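Local coordinates for RING finger protein unkempt homolog (Mus musculus, PDB 5ELH), which binds specific RNA sequences through clustered CCCH zinc fingers and represses translation, helping to set the early shape of cortical neurons, at residues Thr98-His103 with Ala119-Pro124; Thr6-Phe11 with Tyr91-Tyr96. One frame throughout, in Å; residues are numbered along the deposited sequence.

Contact 1: residues Thr98-His103 with Ala119-Pro124; sequences TGICIH and AFAHGP. With ZN (zinc ion), chain F.
C101 and H122 meet at a zinc ion, each supplying one ligand: C101 SG lies 2.3 Å from the metal and H122 NE2 2.1 Å. C118 and C111 complete the site. The sulfur reaches the metal because SG stands anti to the backbone N of C101 (chi1 -166°), while H122 CG turns beside its own backbone N (chi1 -67°) and brings the ring back toward 98-103 although its CB points away. ND1, the other ring nitrogen, has a weak hydrogen bond to T105 OG1, which may help to fix the ring's rotation.

Two backbone hydrogen bonds tie the segments together around I100 and A121 as a single beta bridge. A121 N donates to G99 O, and C101 N donates to A121 O over 2.9 Å. A121 O is also approached by the CA-H of I100, with CA 3.4 Å from that oxygen.

Van der Waals contacts surround these bonds. The methylene of C101 lies over one face of the H122 imidazole in a CH-pi contact, its CB 3.6 Å from the ring centroid. On the F120 side the same CB sits 3.4 Å from F120 CB, and the F120 ring runs on past G99, whose carbonyl oxygen is at the ring edge beside CD2. I100 points its CB away, yet its CD1 folds back to A121 CB at 4.2 Å and to the backbone of G123 and P124; L127 packs on both I100 and A121.

Joining the first cysteine to the closing histidine in this way is characteristic of a CCCH zinc finger, here the one predicted at residues 95-125, where zinc and a short backbone pairing take the place of a large hydrophobic core.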
loop_
_atom_site.group_PDB
_atom_site.type_symbol
_atom_site.label_atom_id
_atom_site.label_comp_id
_atom_site.label_asym_id
_atom_site.label_seq_id
_atom_site.Cartn_x
_atom_site.Cartn_y
_atom_site.Cartn_z
ATOM N N THR A 98 -1.909 -3.604 -20.465
ATOM C CA THR A 98 -2.215 -4.785 -21.280
ATOM C C THR A 98 -1.916 -4.587 -22.762
ATOM O O THR A 98 -1.943 -5.546 -23.532
ATOM C CB THR A 98 -3.693 -5.199 -21.138
ATOM O OG1 THR A 98 -4.538 -4.129 -21.565
ATOM C CG2 THR A 98 -4.000 -5.540 -19.701
ATOM N N GLY A 99 -1.643 -3.345 -23.154
ATOM C CA GLY A 99 -1.309 -3.028 -24.529
ATOM C C GLY A 99 -0.104 -2.095 -24.591
ATOM O O GLY A 99 0.279 -1.507 -23.575
ATOM N N ILE A 100 0.481 -1.957 -25.775
ATOM C CA ILE A 100 1.666 -1.119 -25.966
ATOM C C ILE A 100 1.285 0.339 -26.259
ATOM O O ILE A 100 0.467 0.610 -27.138
ATOM C CB ILE A 100 2.545 -1.658 -27.132
ATOM C CG1 ILE A 100 2.985 -3.101 -26.860
ATOM C CG2 ILE A 100 3.759 -0.766 -27.360
ATOM C CD1 ILE A 100 3.898 -3.267 -25.652
ATOM N N CYS A 101 1.889 1.274 -25.529
ATOM C CA CYS A 101 1.647 2.696 -25.759
ATOM C C CYS A 101 2.086 3.040 -27.171
ATOM O O CYS A 101 3.087 2.507 -27.653
ATOM C CB CYS A 101 2.442 3.548 -24.761
ATOM S SG CYS A 101 1.919 5.285 -24.670
ATOM N N ILE A 102 1.361 3.931 -27.840
ATOM C CA ILE A 102 1.788 4.350 -29.174
ATOM C C ILE A 102 2.907 5.398 -29.090
ATOM O O ILE A 102 3.713 5.529 -30.015
ATOM C CB ILE A 102 0.608 4.856 -30.048
ATOM C CG1 ILE A 102 0.074 6.195 -29.553
ATOM C CG2 ILE A 102 -0.521 3.823 -30.081
ATOM C CD1 ILE A 102 -0.810 6.879 -30.571
ATOM N N HIS A 103 2.956 6.127 -27.975
ATOM C CA HIS A 103 3.980 7.156 -27.756
ATOM C C HIS A 103 5.342 6.527 -27.456
ATOM O O HIS A 103 5.423 5.365 -27.059
ATOM C CB HIS A 103 3.570 8.073 -26.601
ATOM C CG HIS A 103 2.167 8.590 -26.704
ATOM N ND1 HIS A 103 1.708 9.279 -27.806
ATOM C CD2 HIS A 103 1.128 8.529 -25.839
ATOM C CE1 HIS A 103 0.443 9.616 -27.617
ATOM N NE2 HIS A 103 0.068 9.174 -26.431
ATOM N N ALA A 119 -0.389 4.509 -18.457
ATOM C CA ALA A 119 -1.140 3.287 -18.181
ATOM C C ALA A 119 -0.962 2.226 -19.267
ATOM O O ALA A 119 -1.503 1.127 -19.161
ATOM C CB ALA A 119 -2.632 3.612 -17.988
ATOM N N PHE A 120 -0.201 2.555 -20.307
ATOM C CA PHE A 120 0.131 1.578 -21.340
ATOM C C PHE A 120 1.549 1.075 -21.106
ATOM O O PHE A 120 2.348 1.733 -20.429
ATOM C CB PHE A 120 0.003 2.192 -22.739
ATOM C CG PHE A 120 -1.422 2.385 -23.193
ATOM C CD1 PHE A 120 -2.154 3.485 -22.776
ATOM C CD2 PHE A 120 -2.025 1.466 -24.037
ATOM C CE1 PHE A 120 -3.456 3.669 -23.194
ATOM C CE2 PHE A 120 -3.332 1.642 -24.455
ATOM C CZ PHE A 120 -4.046 2.746 -24.032
ATOM N N ALA A 121 1.860 -0.091 -21.666
ATOM C CA ALA A 121 3.189 -0.676 -21.523
ATOM C C ALA A 121 4.163 -0.084 -22.524
ATOM O O ALA A 121 3.852 0.071 -23.704
ATOM C CB ALA A 121 3.126 -2.174 -21.692
ATOM N N HIS A 122 5.349 0.251 -22.037
ATOM C CA HIS A 122 6.439 0.671 -22.898
ATOM C C HIS A 122 7.458 -0.448 -22.912
ATOM O O HIS A 122 8.269 -0.573 -21.997
ATOM C CB HIS A 122 7.031 1.988 -22.401
ATOM C CG HIS A 122 6.087 3.142 -22.529
ATOM N ND1 HIS A 122 6.197 4.085 -23.527
ATOM C CD2 HIS A 122 4.988 3.479 -21.811
ATOM C CE1 HIS A 122 5.221 4.968 -23.404
ATOM N NE2 HIS A 122 4.468 4.617 -22.376
ATOM N N GLY A 123 7.378 -1.275 -23.951
ATOM C CA GLY A 123 8.189 -2.473 -24.063
ATOM C C GLY A 123 7.389 -3.708 -23.676
ATOM O O GLY A 123 6.585 -3.648 -22.745
ATOM N N PRO A 124 7.598 -4.836 -24.382
ATOM C CA PRO A 124 6.899 -6.078 -24.029
ATOM C C PRO A 124 7.205 -6.578 -22.615
ATOM O O PRO A 124 6.424 -7.352 -22.060
ATOM C CB PRO A 124 7.424 -7.082 -25.058
ATOM C CG PRO A 124 7.857 -6.261 -26.205
ATOM C CD PRO A 124 8.387 -4.993 -25.617
HETATM ZN ZN ZN F . 2.927 5.940 -22.734
#

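Contact 2: residues Thr6-Phe11 with Tyr91-Tyr96; sequences TYLKEF and YHLRYY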
loop_
_atom_site.group_PDB
_atom_site.type_symbol
_atom_site.label_atom_id
_atom_site.label_comp_id
_atom_site.label_asym_id
_atom_site.label_seq_id
_atom_site.Cartn_x
_atom_site.Cartn_y
_atom_site.Cartn_z
ATOM N N THR A 6 1.401 -1.698 -7.145
ATOM C CA THR A 6 1.272 -0.430 -6.432
ATOM C C THR A 6 0.358 0.542 -7.192
ATOM O O THR A 6 -0.474 1.216 -6.582
ATOM C CB THR A 6 2.643 0.221 -6.191
ATOM O OG1 THR A 6 3.181 0.679 -7.436
ATOM C CG2 THR A 6 3.603 -0.780 -5.553
ATOM N N TYR A 7 0.494 0.598 -8.516
ATOM C CA TYR A 7 -0.405 1.415 -9.333
ATOM C C TYR A 7 -1.844 0.913 -9.274
ATOM O O TYR A 7 -2.779 1.693 -9.055
ATOM C CB TYR A 7 0.082 1.490 -10.780
ATOM C CG TYR A 7 1.060 2.618 -10.996
ATOM C CD1 TYR A 7 2.407 2.450 -10.732
ATOM C CD2 TYR A 7 0.626 3.871 -11.423
ATOM C CE1 TYR A 7 3.302 3.486 -10.909
ATOM C CE2 TYR A 7 1.523 4.918 -11.600
ATOM C CZ TYR A 7 2.853 4.718 -11.340
ATOM O OH TYR A 7 3.747 5.755 -11.518
ATOM N N LEU A 8 -2.024 -0.389 -9.460
ATOM C CA LEU A 8 -3.364 -0.978 -9.442
ATOM C C LEU A 8 -4.114 -0.695 -8.140
ATOM O O LEU A 8 -5.293 -0.328 -8.151
ATOM C CB LEU A 8 -3.275 -2.483 -9.653
ATOM C CG LEU A 8 -2.934 -2.893 -11.080
ATOM C CD1 LEU A 8 -2.453 -4.323 -11.108
ATOM C CD2 LEU A 8 -4.143 -2.699 -11.976
ATOM N N LYS A 9 -3.420 -0.870 -7.024
ATOM C CA LYS A 9 -4.033 -0.761 -5.708
ATOM C C LYS A 9 -4.137 0.684 -5.226
ATOM O O LYS A 9 -5.110 1.056 -4.572
ATOM C CB LYS A 9 -3.212 -1.574 -4.705
ATOM C CG LYS A 9 -3.682 -1.485 -3.254
ATOM C CD LYS A 9 -2.677 -2.147 -2.316
ATOM C CE LYS A 9 -3.219 -2.287 -0.905
ATOM N NZ LYS A 9 -3.107 -3.692 -0.420
ATOM N N GLU A 10 -3.142 1.499 -5.552
ATOM C CA GLU A 10 -2.960 2.769 -4.853
ATOM C C GLU A 10 -3.119 4.033 -5.697
ATOM O O GLU A 10 -3.503 5.072 -5.154
ATOM C CB GLU A 10 -1.590 2.789 -4.164
ATOM C CG GLU A 10 -1.250 1.489 -3.442
ATOM C CD GLU A 10 -0.587 1.709 -2.093
ATOM O OE1 GLU A 10 0.313 2.574 -1.992
ATOM O OE2 GLU A 10 -0.977 1.012 -1.129
ATOM N N PHE A 11 -2.822 3.967 -6.995
ATOM C CA PHE A 11 -2.785 5.184 -7.815
ATOM C C PHE A 11 -4.067 6.012 -7.722
ATOM O O PHE A 11 -5.156 5.550 -8.061
ATOM C CB PHE A 11 -2.466 4.888 -9.280
ATOM C CG PHE A 11 -2.152 6.124 -10.095
ATOM C CD1 PHE A 11 -1.029 6.887 -9.819
ATOM C CD2 PHE A 11 -2.983 6.518 -11.133
ATOM C CE1 PHE A 11 -0.739 8.020 -10.568
ATOM C CE2 PHE A 11 -2.701 7.643 -11.884
ATOM C CZ PHE A 11 -1.582 8.400 -11.602
ATOM N N TYR A 91 -6.515 2.261 -15.129
ATOM C CA TYR A 91 -5.811 1.552 -14.062
ATOM C C TYR A 91 -6.627 0.367 -13.549
ATOM O O TYR A 91 -6.362 -0.176 -12.477
ATOM C CB TYR A 91 -5.419 2.520 -12.945
ATOM C CG TYR A 91 -4.446 3.549 -13.479
ATOM C CD1 TYR A 91 -4.904 4.731 -14.043
ATOM C CD2 TYR A 91 -3.082 3.302 -13.491
ATOM C CE1 TYR A 91 -4.038 5.658 -14.560
ATOM C CE2 TYR A 91 -2.208 4.218 -14.006
ATOM C CZ TYR A 91 -2.687 5.400 -14.546
ATOM O OH TYR A 91 -1.823 6.335 -15.071
ATOM N N HIS A 92 -7.593 -0.043 -14.356
ATOM C CA HIS A 92 -8.422 -1.210 -14.058
ATOM C C HIS A 92 -7.624 -2.496 -14.270
ATOM O O HIS A 92 -6.743 -2.566 -15.149
ATOM C CB HIS A 92 -9.649 -1.205 -14.971
ATOM C CG HIS A 92 -10.820 -1.976 -14.442
ATOM N ND1 HIS A 92 -10.840 -3.354 -14.367
ATOM C CD2 HIS A 92 -12.028 -1.558 -13.995
ATOM C CE1 HIS A 92 -12.000 -3.749 -13.869
ATOM N NE2 HIS A 92 -12.743 -2.680 -13.649
ATOM N N LEU A 93 -7.929 -3.502 -13.456
ATOM C CA LEU A 93 -7.321 -4.835 -13.571
ATOM C C LEU A 93 -7.435 -5.415 -14.982
ATOM O O LEU A 93 -6.550 -6.126 -15.447
ATOM C CB LEU A 93 -7.963 -5.794 -12.561
ATOM C CG LEU A 93 -7.507 -5.606 -11.111
ATOM C CD1 LEU A 93 -8.484 -6.259 -10.138
ATOM C CD2 LEU A 93 -6.099 -6.150 -10.922
ATOM N N ARG A 94 -8.509 -5.058 -15.671
ATOM C CA ARG A 94 -8.790 -5.537 -17.012
ATOM C C ARG A 94 -7.844 -4.979 -18.065
ATOM O O ARG A 94 -7.520 -5.663 -19.035
ATOM C CB ARG A 94 -10.225 -5.160 -17.389
ATOM C CG ARG A 94 -10.598 -5.417 -18.843
ATOM C CD ARG A 94 -10.496 -6.890 -19.192
ATOM N NE ARG A 94 -10.913 -7.143 -20.567
ATOM C CZ ARG A 94 -10.111 -7.087 -21.622
ATOM N NH1 ARG A 94 -8.822 -6.780 -21.481
ATOM N NH2 ARG A 94 -10.603 -7.341 -22.829
ATOM N N TYR A 95 -7.420 -3.736 -17.880
ATOM C CA TYR A 95 -6.746 -2.993 -18.944
ATOM C C TYR A 95 -5.346 -2.459 -18.644
ATOM O O TYR A 95 -4.547 -2.287 -19.570
ATOM C CB TYR A 95 -7.629 -1.838 -19.395
ATOM C CG TYR A 95 -8.832 -2.272 -20.183
ATOM C CD1 TYR A 95 -8.683 -3.011 -21.349
ATOM C CD2 TYR A 95 -10.119 -1.936 -19.775
ATOM C CE1 TYR A 95 -9.762 -3.404 -22.087
ATOM C CE2 TYR A 95 -11.223 -2.334 -20.512
ATOM C CZ TYR A 95 -11.036 -3.075 -21.663
ATOM O OH TYR A 95 -12.103 -3.472 -22.421
ATOM N N TYR A 96 -5.027 -2.196 -17.383
ATOM C CA TYR A 96 -3.738 -1.584 -17.049
ATOM C C TYR A 96 -2.553 -2.363 -17.632
ATOM O O TYR A 96 -2.410 -3.563 -17.409
ATOM C CB TYR A 96 -3.593 -1.452 -15.532
ATOM C CG TYR A 96 -2.301 -0.829 -15.069
ATOM C CD1 TYR A 96 -1.999 0.499 -15.348
ATOM C CD2 TYR A 96 -1.393 -1.563 -14.329
ATOM C CE1 TYR A 96 -0.814 1.068 -14.917
ATOM C CE2 TYR A 96 -0.206 -1.002 -13.893
ATOM C CZ TYR A 96 0.074 0.312 -14.185
ATOM O OH TYR A 96 1.251 0.852 -13.744
HETATM O O HOH W 1 -7.391 -1.395 -10.330
#
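F11 lies over one face of the Y91 ring, its CD2 3.5 Å above the plane and over the centre. The two planes are inclined at 39°, and F11 CE2 comes 3.5 Å from Y91 CZ. Y7 runs alongside Y91 and points the same way, with CD2 3.9 Å from Y91 CE2. Y96 comes in at a slant, bringing its hydroxyl within 3.2 Å of Y7 CB; CG anti to the backbone N (chi1 -180°) extends that ring toward helix 3-10. L8 spreads its two methyls: CD2 rests 3.8 Å from Y96 CD2 and near the carbonyl of Y91, while CD1 meets L93 CD2 at 4.1 Å.

One step outward, H117 holds both tyrosine ends, its O taking a hydrogen bond from Y91 OH and its ND1 pairing with Y7 OH. Cutting Y91 back to an alanine is likely to leave a gap against F11 and Y7 and to take the phenol partner from H117 O. R42 grips the carbonyls of L8 and F11, and a water lies within hydrogen-bonding distance of both L8 O and Y91 O, 2.7 Å from the latter. No direct hydrogen bond links the segments, so they adhere mainly through ring and methyl contacts, while the phenol ends of Y7 and Y91 find their polar partner in H117.

How the contacts relate
Contact 2 and contact 1 lie in series along the chain: helix 3-10 meets 91-96 first, and 98-103 then pairs with 119-124, both within the UNK-like CCCH finger region, in which 91-96 also largely falls. Their centres are about 14 Å apart, contact 2 nearer the middle of the chain. They touch where A119 CB packs 3.9 Å from Y91 CZ. A119 O also approaches Y96 CD1. R90 of helix 87-90 packs against A119 and F120. Contact 2 thus brings the N-terminal helix of the first finger region against the start of the third, across 79 intervening residues, consistent with the three fingers of this fragment of the longer protein packing as a cluster.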